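Phenylacetaldehyde dehydrogenase (Burkholderia cenocepacia, PDB 4O5H) probably oxidises phenylacetaldehyde to phenylacetate with NAD+ as an enzyme of the aldehyde dehydrogenase family. Local coordinates at residues P209-P214 / T238-T243; L48-P53 / S117-K122; A180-N185 / V205-A210. All blocks are in the same frame, centred on the assembly; numbering follows the deposited sequence. Where two conformers were deposited one is given.

Interaction 1: P209-P214 / T238-T243; sequences PAEDTP and TGYGHT. With NA (sodium ion), chain I; EDO (1,2-ethanediol), chain G.
The E211 carboxylate meets the edge of the Y240 ring, its plane turned 74° from that of the phenol, with OE2 3.1 Å from Y240 CD1 and close to the ring plane. The approach is therefore from the rim and not over a face, and the two side chains cross nearly at right angles. Y240 CB lies over one face of the H242 imidazole, offset toward its rim. The E211 carboxylate reaches this place because CG sits between the backbone N and the carbonyl carbon (chi1 63°) and the chain bends again at its second torsion. Nearer the backbone, E211 CB lies 3.4 Å from G239 O. The other carboxylate oxygen, OE1, accepts an almost straight hydrogen bond from G241 N at 3.2 Å; the donor stands well out of the carboxylate plane, by 41°. Deeper in the contact, T238 CG2 packs on P214 CB at 3.8 Å, while T238 OG1 is turned to P63 O. Water 1 joins the two backbones, lying 2.8 Å from P209 O and accepting from G239 N at 3.0 Å. Within the type I turn from A210 to T213, D212 O binds the sodium ion. G241 O, for its part, accepts a bond from a 1,2-ethanediol molecule. Y240 is the N-cap residue of helix 241-250, so E211 takes up an N-H of the opening helical turn; the partial positive charge of that helix end would be expected to stabilise the carboxylate in its ionised form.

Interaction 2: L48-P53 / S117-K122; sequences LDVVNP and SLDNGK. With NA (sodium ion), chain I.
The sodium site draws V51 and D119 together, joining strand 47-52 to the end of helix 109-120. D119 grips the ion twice, through its carbonyl O at 2.4 Å and through OD1 at 2.3 Å, a chelate made possible by CG lying anti to the backbone N (chi1 -169°). V51 O supplies a longer contact of 3.0 Å, and two waters and D212 O complete six ligands. Water 2 is held by V51 N. The second carboxylate oxygen, D119 OD2, accepts from L215 N, which fixes the group's rotation; the V50 side chain crosses that of D119 at about a right angle, CG1 3.2 Å from OD1. N52 CA directs a C-H at L118 O (3.3 Å), and N52 ND2 touches L118 CD2 at 3.8 Å. Water 4 links N52 OD1 to S117 O, and OD1 also accepts from A54 N. The P53 ring packs against the helix end, with CG 3.5 Å from G121 CA, where the chain leaves the helix with positive phi. A monovalent cation held by one aspartate and by main-chain carbonyls from separate parts of the chain is also found in other aldehyde dehydrogenases, such as mitochondrial ALDH2.

Interaction 3: A180-N185 / V205-A210; sequences AIIPWN and VVLKPA
The first torsions of I182 and L207 place their CD1 methyls together: in I182, CG1 lies between the backbone N and the carbonyl carbon (chi1 56°), while L207 carries CG anti to its amide nitrogen (chi1 -179°). The two methyls are 4.1 Å apart, CD1 to CD1, the side chains crossing at about a right angle, and L207 CD1 also covers A180 CB. The contact belongs to a beta-alpha-beta crossover in which helix 187-201 connects strand 166-181 to its parallel neighbour 204-208, within the Rossmann-like part of the enzyme. The helix lies over this apolar face: A191 and K194 touch I182, and A198 touches V205. In the strands, A180 N donates to V206 O at 2.9 Å and A180 O accepts from K208 N at 2.8 Å. The bond from I182 N to K208 O is weak, and from here the backbones are bridged by solvent. Water 5 donates to I182 O and K208 O, and water 6 connects P183 O with A210 N. The segments nonetheless stay close, for I182 CG1 packs against P209 CA, and the methyl of A210 fits against W184, CB to CB 3.7 Å, at the edge of the indole. On the opposite face of the sheet from A180 and L207 stand I181 and K208. I181 faces strand 256-260, touching I257 and F259. The K208 chain bends at its second and third torsions to carry NZ forward along the chain, so that its ammonium group is shared between the loops after two strands: K208 NZ donates to G239 O and, at 2.8 Å, to P209 O, tilted 29° from the carbonyl plane of the latter.

Overall arrangement
Interactions 2 and 1 meet at the sodium ion, to which interaction 2 brings D119 and V51 and interaction 1 the third residue, D212; their centres lie 13 Å apart. Interactions 1 and 3 are closer, 8 Å between centres, and share P209 and A210, where strand 204-208 runs into the loop before helix 215-227. They are also joined through the K208 side chain. Interactions 2 and 3, 16 Å apart, are tied by N120 to W184 and K122 to N185. In chain order, segments 48-53 and 117-122 precede 180-185, 205-214 and 238-243. The ion site thus connects strand 47-52 and helix 109-120 to the loop that follows strand 204-208 of the mixed sheet.

Interaction 1: P209-P214 / T238-T243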
ATOM      1  N   PRO A 209      14.871   4.191  15.850  1.00 12.16           N
ATOM      2  CA  PRO A 209      14.013   4.693  16.938  1.00 12.42           C
ATOM      3  C   PRO A 209      13.961   6.227  16.959  1.00 11.82           C
ATOM      4  O   PRO A 209      14.828   6.904  16.415  1.00 11.40           O
ATOM      5  CB  PRO A 209      14.686   4.158  18.214  1.00 12.48           C
ATOM      6  CG  PRO A 209      15.958   3.569  17.794  1.00 12.85           C
ATOM      7  CD  PRO A 209      16.045   3.471  16.327  1.00 12.61           C
ATOM      8  N   ALA A 210      12.943   6.760  17.596  1.00 12.10           N
ATOM      9  CA  ALA A 210      12.796   8.194  17.685  1.00 11.98           C
ATOM     10  C   ALA A 210      14.031   8.800  18.374  1.00 12.42           C
ATOM     11  O   ALA A 210      14.558   8.215  19.324  1.00 11.85           O
ATOM     12  CB  ALA A 210      11.530   8.521  18.462  1.00 12.10           C
ATOM     13  N   GLU A 211      14.447  10.006  17.950  1.00 13.10           N
ATOM     14  CA  GLU A 211      15.561  10.707  18.639  1.00 14.48           C
ATOM     15  C   GLU A 211      15.286  10.936  20.127  1.00 13.56           C
ATOM     16  O   GLU A 211      16.214  10.890  20.918  1.00 13.09           O
ATOM     17  CB  GLU A 211      15.882  12.060  18.009  1.00 17.09           C
ATOM     18  CG  GLU A 211      14.720  13.035  18.101  1.00 19.38           C
ATOM     19  CD  GLU A 211      14.662  14.033  16.939  1.00 23.92           C
ATOM     20  OE1 GLU A 211      14.242  13.667  15.783  1.00 26.01           O
ATOM     21  OE2 GLU A 211      15.031  15.199  17.220  1.00 23.37           O
ATOM     22  N   ASP A 212      14.011  11.157  20.501  1.00 12.53           N
ATOM     23  CA  ASP A 212      13.656  11.369  21.932  1.00 12.58           C
ATOM     24  C   ASP A 212      13.663  10.105  22.839  1.00 11.98           C
ATOM     25  O   ASP A 212      13.727  10.252  24.051  1.00 12.12           O
ATOM     26  CB  ASP A 212      12.308  12.056  22.063  1.00 12.56           C
ATOM     27  CG  ASP A 212      12.354  13.499  21.584  1.00 13.25           C
ATOM     28  OD1 ASP A 212      13.226  14.250  22.021  1.00 13.64           O
ATOM     29  OD2 ASP A 212      11.560  13.840  20.698  1.00 13.26           O
ATOM     30  N   THR A 213      13.624   8.912  22.255  1.00 11.21           N
ATOM     31  CA  THR A 213      13.496   7.650  23.036  1.00 10.87           C
ATOM     32  C   THR A 213      14.264   6.473  22.411  1.00 10.64           C
ATOM     33  O   THR A 213      13.660   5.512  21.894  1.00 10.51           O
ATOM     34  CB  THR A 213      12.026   7.234  23.155  1.00 10.73           C
ATOM     35  OG1 THR A 213      11.430   7.152  21.849  1.00 10.36           O
ATOM     36  CG2 THR A 213      11.210   8.256  23.992  1.00 11.06           C
ATOM     37  N   PRO A 214      15.604   6.546  22.426  1.00 10.65           N
ATOM     38  CA  PRO A 214      16.414   5.502  21.775  1.00 10.39           C
ATOM     39  C   PRO A 214      16.727   4.297  22.649  1.00 10.32           C
ATOM     40  O   PRO A 214      17.110   3.254  22.129  1.00 10.18           O
ATOM     41  CB  PRO A 214      17.707   6.218  21.493  1.00 10.62           C
ATOM     42  CG  PRO A 214      17.836   7.180  22.649  1.00 11.10           C
ATOM     43  CD  PRO A 214      16.434   7.666  22.917  1.00 10.90           C
ATOM     44  N   THR A 238      20.582   5.207  15.578  1.00 11.89           N
ATOM     45  CA  THR A 238      19.976   6.263  16.423  1.00 12.13           C
ATOM     46  C   THR A 238      20.351   7.599  15.825  1.00 12.92           C
ATOM     47  O   THR A 238      21.360   7.690  15.137  1.00 12.67           O
ATOM     48  CB  THR A 238      20.477   6.189  17.862  1.00 12.21           C
ATOM     49  OG1 THR A 238      21.925   6.062  17.888  1.00 11.94           O
ATOM     50  CG2 THR A 238      19.854   4.993  18.575  1.00 11.96           C
ATOM     51  N   GLY A 239      19.494   8.601  16.014  1.00 13.58           N
ATOM     52  CA  GLY A 239      19.757   9.948  15.478  1.00 14.51           C
ATOM     53  C   GLY A 239      18.514  10.730  15.160  1.00 15.18           C
ATOM     54  O   GLY A 239      17.414  10.301  15.511  1.00 14.87           O
ATOM     55  N   TYR A 240      18.670  11.834  14.424  1.00 16.61           N
ATOM     56  CA  TYR A 240      17.552  12.699  14.109  1.00 17.32           C
ATOM     57  C   TYR A 240      16.740  12.202  12.944  1.00 16.98           C
ATOM     58  O   TYR A 240      17.275  11.617  11.993  1.00 16.53           O
ATOM     59  CB  TYR A 240      18.041  14.110  13.801  1.00 19.13           C
ATOM     60  CG  TYR A 240      18.707  14.765  14.963  1.00 21.69           C
ATOM     61  CD1 TYR A 240      17.958  15.117  16.065  1.00 23.34           C
ATOM     62  CD2 TYR A 240      20.091  15.040  14.973  1.00 23.62           C
ATOM     63  CE1 TYR A 240      18.547  15.719  17.157  1.00 24.87           C
ATOM     64  CE2 TYR A 240      20.683  15.646  16.074  1.00 25.18           C
ATOM     65  CZ  TYR A 240      19.904  15.972  17.146  1.00 25.78           C
ATOM     66  OH  TYR A 240      20.449  16.554  18.256  1.00 30.80           O
ATOM     67  N   GLY A 241      15.444  12.448  13.026  1.00 16.77           N
ATOM     68  CA  GLY A 241      14.509  12.179  11.936  1.00 17.18           C
ATOM     69  C   GLY A 241      14.908  12.860  10.639  1.00 17.41           C
ATOM     70  O   GLY A 241      14.866  12.241   9.597  1.00 16.87           O
ATOM     71  N   HIS A 242      15.318  14.120  10.722  1.00 18.31           N
ATOM     72  CA  HIS A 242      15.632  14.900   9.529  1.00 18.83           C
ATOM     73  C   HIS A 242      16.928  14.472   8.847  1.00 17.70           C
ATOM     74  O   HIS A 242      17.146  14.816   7.695  1.00 17.91           O
ATOM     75  CB  HIS A 242      15.673  16.409   9.815  1.00 20.36           C
ATOM     76  CG  HIS A 242      16.587  16.805  10.930  1.00 21.95           C
ATOM     77  ND1 HIS A 242      17.964  16.767  10.823  1.00 23.69           N
ATOM     78  CD2 HIS A 242      16.322  17.294  12.164  1.00 22.73           C
ATOM     79  CE1 HIS A 242      18.504  17.183  11.955  1.00 22.94           C
ATOM     80  NE2 HIS A 242      17.527  17.514  12.782  1.00 23.06           N
ATOM     81  N   THR A 243      17.755  13.677   9.523  1.00 16.74           N
ATOM     82  CA  THR A 243      18.989  13.212   8.928  0.61 16.33           C
ATOM     83  C   THR A 243      18.996  11.686   8.768  1.00 15.47           C
ATOM     84  O   THR A 243      18.909  11.190   7.640  1.00 14.90           O
ATOM     85  CB  THR A 243      20.160  13.733   9.761  0.61 16.94           C
ATOM     86  OG1 THR A 243      20.048  15.166   9.839  0.61 17.43           O
ATOM     87  CG2 THR A 243      21.462  13.372   9.119  0.61 17.14           C
TER
HETATM   88 NA    NA I 605      14.049  10.493  26.264  1.00 15.28          NA
HETATM   89  C1  EDO G 603      11.959  11.206   8.652  1.00 33.45           C
HETATM   90  O1  EDO G 603      12.428  12.554   8.521  1.00 36.46           O
HETATM   91  C2  EDO G 603      12.105  10.545  10.034  1.00 33.79           C
HETATM   92  O2  EDO G 603      11.019  10.733  10.991  1.00 33.80           O
HETATM   93  O   HOH W   1      17.240   7.660  17.685  1.00  9.41           O
HETATM   94  O   HOH W   2      15.679  12.023  25.357  1.00 11.05           O
HETATM   95  O   HOH W   3      12.739  12.436  26.609  1.00 19.36           O

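Interaction 2: L48-P53 / S117-K122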
ATOM      1  N   LEU A  48      23.982  12.239  20.708  1.00 19.96           N
ATOM      2  CA  LEU A  48      22.911  13.074  21.242  1.00 21.06           C
ATOM      3  C   LEU A  48      22.490  12.662  22.629  1.00 19.01           C
ATOM      4  O   LEU A  48      22.623  11.521  23.025  1.00 17.67           O
ATOM      5  CB  LEU A  48      21.749  13.155  20.276  1.00 23.59           C
ATOM      6  CG  LEU A  48      21.073  11.861  19.962  1.00 24.75           C
ATOM      7  CD1 LEU A  48      19.993  11.601  20.983  1.00 27.22           C
ATOM      8  CD2 LEU A  48      20.453  11.978  18.600  1.00 26.63           C
ATOM      9  N   ASP A  49      22.039  13.647  23.392  1.00 18.13           N
ATOM     10  CA  ASP A  49      21.607  13.452  24.762  1.00 17.68           C
ATOM     11  C   ASP A  49      20.280  12.748  24.876  1.00 16.14           C
ATOM     12  O   ASP A  49      19.375  13.016  24.134  1.00 16.32           O
ATOM     13  CB  ASP A  49      21.458  14.791  25.469  1.00 18.36           C
ATOM     14  CG  ASP A  49      22.776  15.477  25.707  1.00 19.65           C
ATOM     15  OD1 ASP A  49      23.862  14.844  25.671  1.00 19.77           O
ATOM     16  OD2 ASP A  49      22.707  16.682  25.959  1.00 21.08           O
ATOM     17  N   VAL A  50      20.190  11.878  25.868  1.00 15.30           N
ATOM     18  CA  VAL A  50      18.943  11.297  26.278  1.00 14.44           C
ATOM     19  C   VAL A  50      18.535  11.933  27.599  1.00 14.28           C
ATOM     20  O   VAL A  50      19.299  11.928  28.559  1.00 14.14           O
ATOM     21  CB  VAL A  50      19.069   9.791  26.457  1.00 14.32           C
ATOM     22  CG1 VAL A  50      17.717   9.184  26.729  1.00 14.32           C
ATOM     23  CG2 VAL A  50      19.659   9.193  25.197  1.00 14.44           C
ATOM     24  N   VAL A  51      17.327  12.469  27.616  1.00 13.52           N
ATOM     25  CA  VAL A  51      16.803  13.275  28.698  1.00 13.85           C
ATOM     26  C   VAL A  51      15.642  12.563  29.406  1.00 13.44           C
ATOM     27  O   VAL A  51      14.797  11.937  28.768  1.00 13.13           O
ATOM     28  CB  VAL A  51      16.318  14.609  28.147  1.00 14.43           C
ATOM     29  CG1 VAL A  51      15.537  15.411  29.199  1.00 15.01           C
ATOM     30  CG2 VAL A  51      17.493  15.449  27.642  1.00 15.04           C
ATOM     31  N   ASN A  52      15.674  12.580  30.729  1.00 13.53           N
ATOM     32  CA  ASN A  52      14.561  12.074  31.546  1.00 13.40           C
ATOM     33  C   ASN A  52      13.538  13.181  31.638  1.00 13.61           C
ATOM     34  O   ASN A  52      13.782  14.215  32.271  1.00 14.32           O
ATOM     35  CB  ASN A  52      15.030  11.733  32.944  1.00 13.76           C
ATOM     36  CG  ASN A  52      13.921  11.245  33.830  1.00 14.08           C
ATOM     37  OD1 ASN A  52      12.712  11.375  33.532  1.00 14.20           O
ATOM     38  ND2 ASN A  52      14.309  10.665  34.943  1.00 14.46           N
ATOM     39  N   PRO A  53      12.382  12.986  31.012  1.00 13.34           N
ATOM     40  CA  PRO A  53      11.395  14.086  30.987  1.00 13.98           C
ATOM     41  C   PRO A  53      10.748  14.445  32.321  1.00 14.56           C
ATOM     42  O   PRO A  53      10.079  15.462  32.413  1.00 15.26           O
ATOM     43  CB  PRO A  53      10.340  13.577  30.002  1.00 13.91           C
ATOM     44  CG  PRO A  53      10.417  12.093  30.120  1.00 13.31           C
ATOM     45  CD  PRO A  53      11.876  11.779  30.348  1.00 12.85           C
ATOM     46  N   SER A 117      10.279   3.971  31.202  1.00 12.54           N
ATOM     47  CA  SER A 117       9.725   5.036  32.044  1.00 12.96           C
ATOM     48  C   SER A 117      10.710   6.211  32.150  1.00 12.93           C
ATOM     49  O   SER A 117      10.301   7.378  32.074  1.00 12.91           O
ATOM     50  CB  SER A 117       9.410   4.483  33.432  1.00 13.11           C
ATOM     51  OG  SER A 117       8.873   5.468  34.257  1.00 13.55           O
ATOM     52  N   LEU A 118      11.994   5.909  32.316  1.00 12.66           N
ATOM     53  CA  LEU A 118      12.984   6.976  32.431  1.00 12.86           C
ATOM     54  C   LEU A 118      13.158   7.768  31.134  1.00 12.80           C
ATOM     55  O   LEU A 118      13.438   8.963  31.163  1.00 13.12           O
ATOM     56  CB  LEU A 118      14.343   6.421  32.883  1.00 12.94           C
ATOM     57  CG  LEU A 118      14.358   5.837  34.292  1.00 13.25           C
ATOM     58  CD1 LEU A 118      15.644   5.065  34.570  1.00 13.33           C
ATOM     59  CD2 LEU A 118      14.166   6.934  35.327  1.00 13.48           C
ATOM     60  N   ASP A 119      13.078   7.088  30.010  1.00 12.52           N
ATOM     61  CA  ASP A 119      13.409   7.674  28.705  1.00 12.63           C
ATOM     62  C   ASP A 119      12.196   8.376  28.137  1.00 12.21           C
ATOM     63  O   ASP A 119      12.308   9.487  27.621  1.00 12.42           O
ATOM     64  CB  ASP A 119      13.900   6.536  27.786  1.00 12.54           C
ATOM     65  CG  ASP A 119      14.513   7.018  26.497  1.00 13.11           C
ATOM     66  OD1 ASP A 119      14.727   8.252  26.324  1.00 13.69           O
ATOM     67  OD2 ASP A 119      14.771   6.143  25.610  1.00 12.53           O
ATOM     68  N   ASN A 120      11.054   7.730  28.216  1.00 11.96           N
ATOM     69  CA  ASN A 120       9.780   8.235  27.623  1.00 11.91           C
ATOM     70  C   ASN A 120       8.962   9.068  28.610  1.00 12.08           C
ATOM     71  O   ASN A 120       8.307  10.048  28.208  1.00 12.30           O
ATOM     72  CB  ASN A 120       8.949   7.064  27.078  1.00 11.71           C
ATOM     73  CG  ASN A 120       7.476   7.382  26.959  1.00 11.69           C
ATOM     74  OD1 ASN A 120       6.776   7.443  27.941  1.00 11.95           O
ATOM     75  ND2 ASN A 120       7.009   7.594  25.746  1.00 11.70           N
ATOM     76  N   GLY A 121       8.989   8.683  29.878  1.00 12.00           N
ATOM     77  CA  GLY A 121       8.282   9.414  30.933  1.00 12.33           C
ATOM     78  C   GLY A 121       7.019   8.742  31.494  1.00 12.36           C
ATOM     79  O   GLY A 121       6.548   9.119  32.582  1.00 12.76           O
ATOM     80  N   LYS A 122       6.476   7.763  30.773  1.00 12.05           N
ATOM     81  CA  LYS A 122       5.262   7.105  31.185  1.00 12.16           C
ATOM     82  C   LYS A 122       5.398   6.330  32.520  1.00 12.59           C
ATOM     83  O   LYS A 122       6.486   5.942  32.924  1.00 12.38           O
ATOM     84  CB  LYS A 122       4.736   6.172  30.101  1.00 11.62           C
ATOM     85  CG  LYS A 122       5.606   4.939  29.827  1.00 11.26           C
ATOM     86  CD  LYS A 122       4.952   4.081  28.749  1.00 10.91           C
ATOM     87  CE  LYS A 122       5.070   4.752  27.395  1.00 10.71           C
ATOM     88  NZ  LYS A 122       4.139   4.140  26.390  1.00 10.66           N
TER
HETATM   89 NA    NA I 605      14.049  10.493  26.264  1.00 15.28          NA
HETATM   90  O   HOH W   2      15.679  12.023  25.357  1.00 11.05           O
HETATM   91  O   HOH W   4      10.760   9.392  33.634  1.00 17.65           O
HETATM   92  O   HOH W   3      12.739  12.436  26.609  1.00 19.36           O

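Interaction 3: A180-N185 / V205-A210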
ATOM      1  N   ALA A 180      12.332   0.692   9.106  1.00 10.52           N
ATOM      2  CA  ALA A 180      11.264   0.960  10.073  1.00 10.77           C
ATOM      3  C   ALA A 180      11.603   2.188  10.906  1.00 11.49           C
ATOM      4  O   ALA A 180      12.679   2.247  11.525  1.00 11.36           O
ATOM      5  CB  ALA A 180      11.084  -0.236  10.987  1.00 10.61           C
ATOM      6  N   ILE A 181      10.698   3.163  10.904  1.00 12.03           N
ATOM      7  CA  ILE A 181      10.897   4.427  11.588  1.00 12.55           C
ATOM      8  C   ILE A 181       9.746   4.539  12.538  1.00 13.30           C
ATOM      9  O   ILE A 181       8.584   4.497  12.142  1.00 13.02           O
ATOM     10  CB  ILE A 181      10.864   5.616  10.615  1.00 12.47           C
ATOM     11  CG1 ILE A 181      12.059   5.526   9.665  1.00 12.36           C
ATOM     12  CG2 ILE A 181      10.870   6.958  11.378  1.00 12.15           C
ATOM     13  CD1 ILE A 181      11.994   6.511   8.514  1.00 12.50           C
ATOM     14  N   ILE A 182      10.067   4.729  13.805  1.00 14.48           N
ATOM     15  CA  ILE A 182       9.043   4.751  14.813  1.00 15.06           C
ATOM     16  C   ILE A 182       9.065   5.948  15.748  1.00 14.41           C
ATOM     17  O   ILE A 182      10.095   6.611  15.936  1.00 14.00           O
ATOM     18  CB  ILE A 182       9.102   3.484  15.636  1.00 16.75           C
ATOM     19  CG1 ILE A 182      10.451   3.306  16.239  1.00 17.06           C
ATOM     20  CG2 ILE A 182       8.717   2.277  14.774  1.00 17.80           C
ATOM     21  CD1 ILE A 182      10.391   2.253  17.288  1.00 18.10           C
ATOM     22  N   PRO A 183       7.892   6.252  16.308  1.00 13.82           N
ATOM     23  CA  PRO A 183       7.751   7.419  17.161  1.00 13.81           C
ATOM     24  C   PRO A 183       8.170   7.122  18.592  1.00 12.93           C
ATOM     25  O   PRO A 183       8.592   6.022  18.917  1.00 12.80           O
ATOM     26  CB  PRO A 183       6.257   7.743  17.042  1.00 13.98           C
ATOM     27  CG  PRO A 183       5.639   6.428  16.935  1.00 14.09           C
ATOM     28  CD  PRO A 183       6.634   5.525  16.226  1.00 14.32           C
ATOM     29  N   TRP A 184       8.066   8.139  19.423  1.00 12.68           N
ATOM     30  CA  TRP A 184       8.577   8.122  20.762  1.00 12.47           C
ATOM     31  C   TRP A 184       7.556   7.765  21.810  1.00 12.25           C
ATOM     32  O   TRP A 184       7.907   7.657  22.992  1.00 12.01           O
ATOM     33  CB  TRP A 184       9.178   9.498  21.097  1.00 12.80           C
ATOM     34  CG  TRP A 184       8.295  10.663  20.688  1.00 12.95           C
ATOM     35  CD1 TRP A 184       8.449  11.439  19.573  1.00 13.04           C
ATOM     36  CD2 TRP A 184       7.147  11.173  21.375  1.00 12.93           C
ATOM     37  NE1 TRP A 184       7.470  12.406  19.531  1.00 13.02           N
ATOM     38  CE2 TRP A 184       6.676  12.282  20.640  1.00 12.90           C
ATOM     39  CE3 TRP A 184       6.505  10.836  22.551  1.00 12.99           C
ATOM     40  CZ2 TRP A 184       5.556  12.988  21.007  1.00 13.26           C
ATOM     41  CZ3 TRP A 184       5.376  11.566  22.937  1.00 13.25           C
ATOM     42  CH2 TRP A 184       4.930  12.644  22.186  1.00 13.26           C
ATOM     43  N   ASN A 185       6.288   7.576  21.423  1.00 11.87           N
ATOM     44  CA  ASN A 185       5.212   7.473  22.434  1.00 11.92           C
ATOM     45  C   ASN A 185       5.066   6.071  23.059  1.00 11.49           C
ATOM     46  O   ASN A 185       4.620   5.959  24.190  1.00 11.21           O
ATOM     47  CB  ASN A 185       3.856   7.997  21.920  1.00 12.04           C
ATOM     48  CG  ASN A 185       3.327   7.252  20.696  1.00 12.41           C
ATOM     49  OD1 ASN A 185       4.102   6.742  19.871  1.00 12.93           O
ATOM     50  ND2 ASN A 185       2.021   7.236  20.542  1.00 11.91           N
ATOM     51  N   VAL A 205      15.879  -5.980   8.672  1.00 10.32           N
ATOM     52  CA  VAL A 205      15.340  -4.724   9.158  1.00 10.48           C
ATOM     53  C   VAL A 205      16.429  -3.753   9.556  1.00 10.31           C
ATOM     54  O   VAL A 205      17.388  -4.133  10.221  1.00 10.36           O
ATOM     55  CB  VAL A 205      14.509  -4.923  10.458  1.00 11.10           C
ATOM     56  CG1 VAL A 205      13.770  -3.642  10.853  1.00 11.66           C
ATOM     57  CG2 VAL A 205      13.459  -5.980  10.297  1.00 11.50           C
ATOM     58  N   VAL A 206      16.271  -2.496   9.155  1.00 10.09           N
ATOM     59  CA  VAL A 206      16.968  -1.384   9.752  1.00 10.03           C
ATOM     60  C   VAL A 206      15.929  -0.570  10.540  1.00 10.13           C
ATOM     61  O   VAL A 206      15.006   0.005   9.960  1.00  9.78           O
ATOM     62  CB  VAL A 206      17.653  -0.500   8.710  1.00 10.06           C
ATOM     63  CG1 VAL A 206      18.394   0.642   9.384  1.00 10.05           C
ATOM     64  CG2 VAL A 206      18.603  -1.329   7.855  1.00 10.23           C
ATOM     65  N   LEU A 207      16.115  -0.504  11.851  1.00 10.49           N
ATOM     66  CA  LEU A 207      15.218   0.236  12.739  1.00 11.19           C
ATOM     67  C   LEU A 207      15.823   1.576  13.152  1.00 11.43           C
ATOM     68  O   LEU A 207      16.992   1.631  13.542  1.00 11.52           O
ATOM     69  CB  LEU A 207      14.956  -0.556  14.020  1.00 11.57           C
ATOM     70  CG  LEU A 207      14.007   0.148  15.012  1.00 11.77           C
ATOM     71  CD1 LEU A 207      12.583   0.156  14.477  1.00 12.26           C
ATOM     72  CD2 LEU A 207      14.034  -0.499  16.368  1.00 11.88           C
ATOM     73  N   LYS A 208      15.045   2.647  13.016  1.00 11.66           N
ATOM     74  CA  LYS A 208      15.434   3.979  13.480  1.00 12.45           C
ATOM     75  C   LYS A 208      14.475   4.386  14.612  1.00 12.11           C
ATOM     76  O   LYS A 208      13.394   4.873  14.366  1.00 12.24           O
ATOM     77  CB  LYS A 208      15.352   5.011  12.359  1.00 13.33           C
ATOM     78  CG  LYS A 208      16.411   6.121  12.408  1.00 14.29           C
ATOM     79  CD  LYS A 208      16.447   7.021  13.619  1.00 15.03           C
ATOM     80  CE  LYS A 208      15.504   8.182  13.381  1.00 15.43           C
ATOM     81  NZ  LYS A 208      15.180   8.943  14.592  1.00 15.01           N
ATOM     82  N   PRO A 209      14.871   4.191  15.850  1.00 12.16           N
ATOM     83  CA  PRO A 209      14.013   4.693  16.938  1.00 12.42           C
ATOM     84  C   PRO A 209      13.961   6.227  16.959  1.00 11.82           C
ATOM     85  O   PRO A 209      14.828   6.904  16.415  1.00 11.40           O
ATOM     86  CB  PRO A 209      14.686   4.158  18.214  1.00 12.48           C
ATOM     87  CG  PRO A 209      15.958   3.569  17.794  1.00 12.85           C
ATOM     88  CD  PRO A 209      16.045   3.471  16.327  1.00 12.61           C
ATOM     89  N   ALA A 210      12.943   6.760  17.596  1.00 12.10           N
ATOM     90  CA  ALA A 210      12.796   8.194  17.685  1.00 11.98           C
ATOM     91  C   ALA A 210      14.031   8.800  18.374  1.00 12.42           C
ATOM     92  O   ALA A 210      14.558   8.215  19.324  1.00 11.85           O
ATOM     93  CB  ALA A 210      11.530   8.521  18.462  1.00 12.10           C
TER
HETATM   94  O   HOH W   5      12.336   7.393  14.308  1.00 32.83           O
HETATM   95  O   HOH W   6      11.384   5.172  19.415  1.00  8.44           O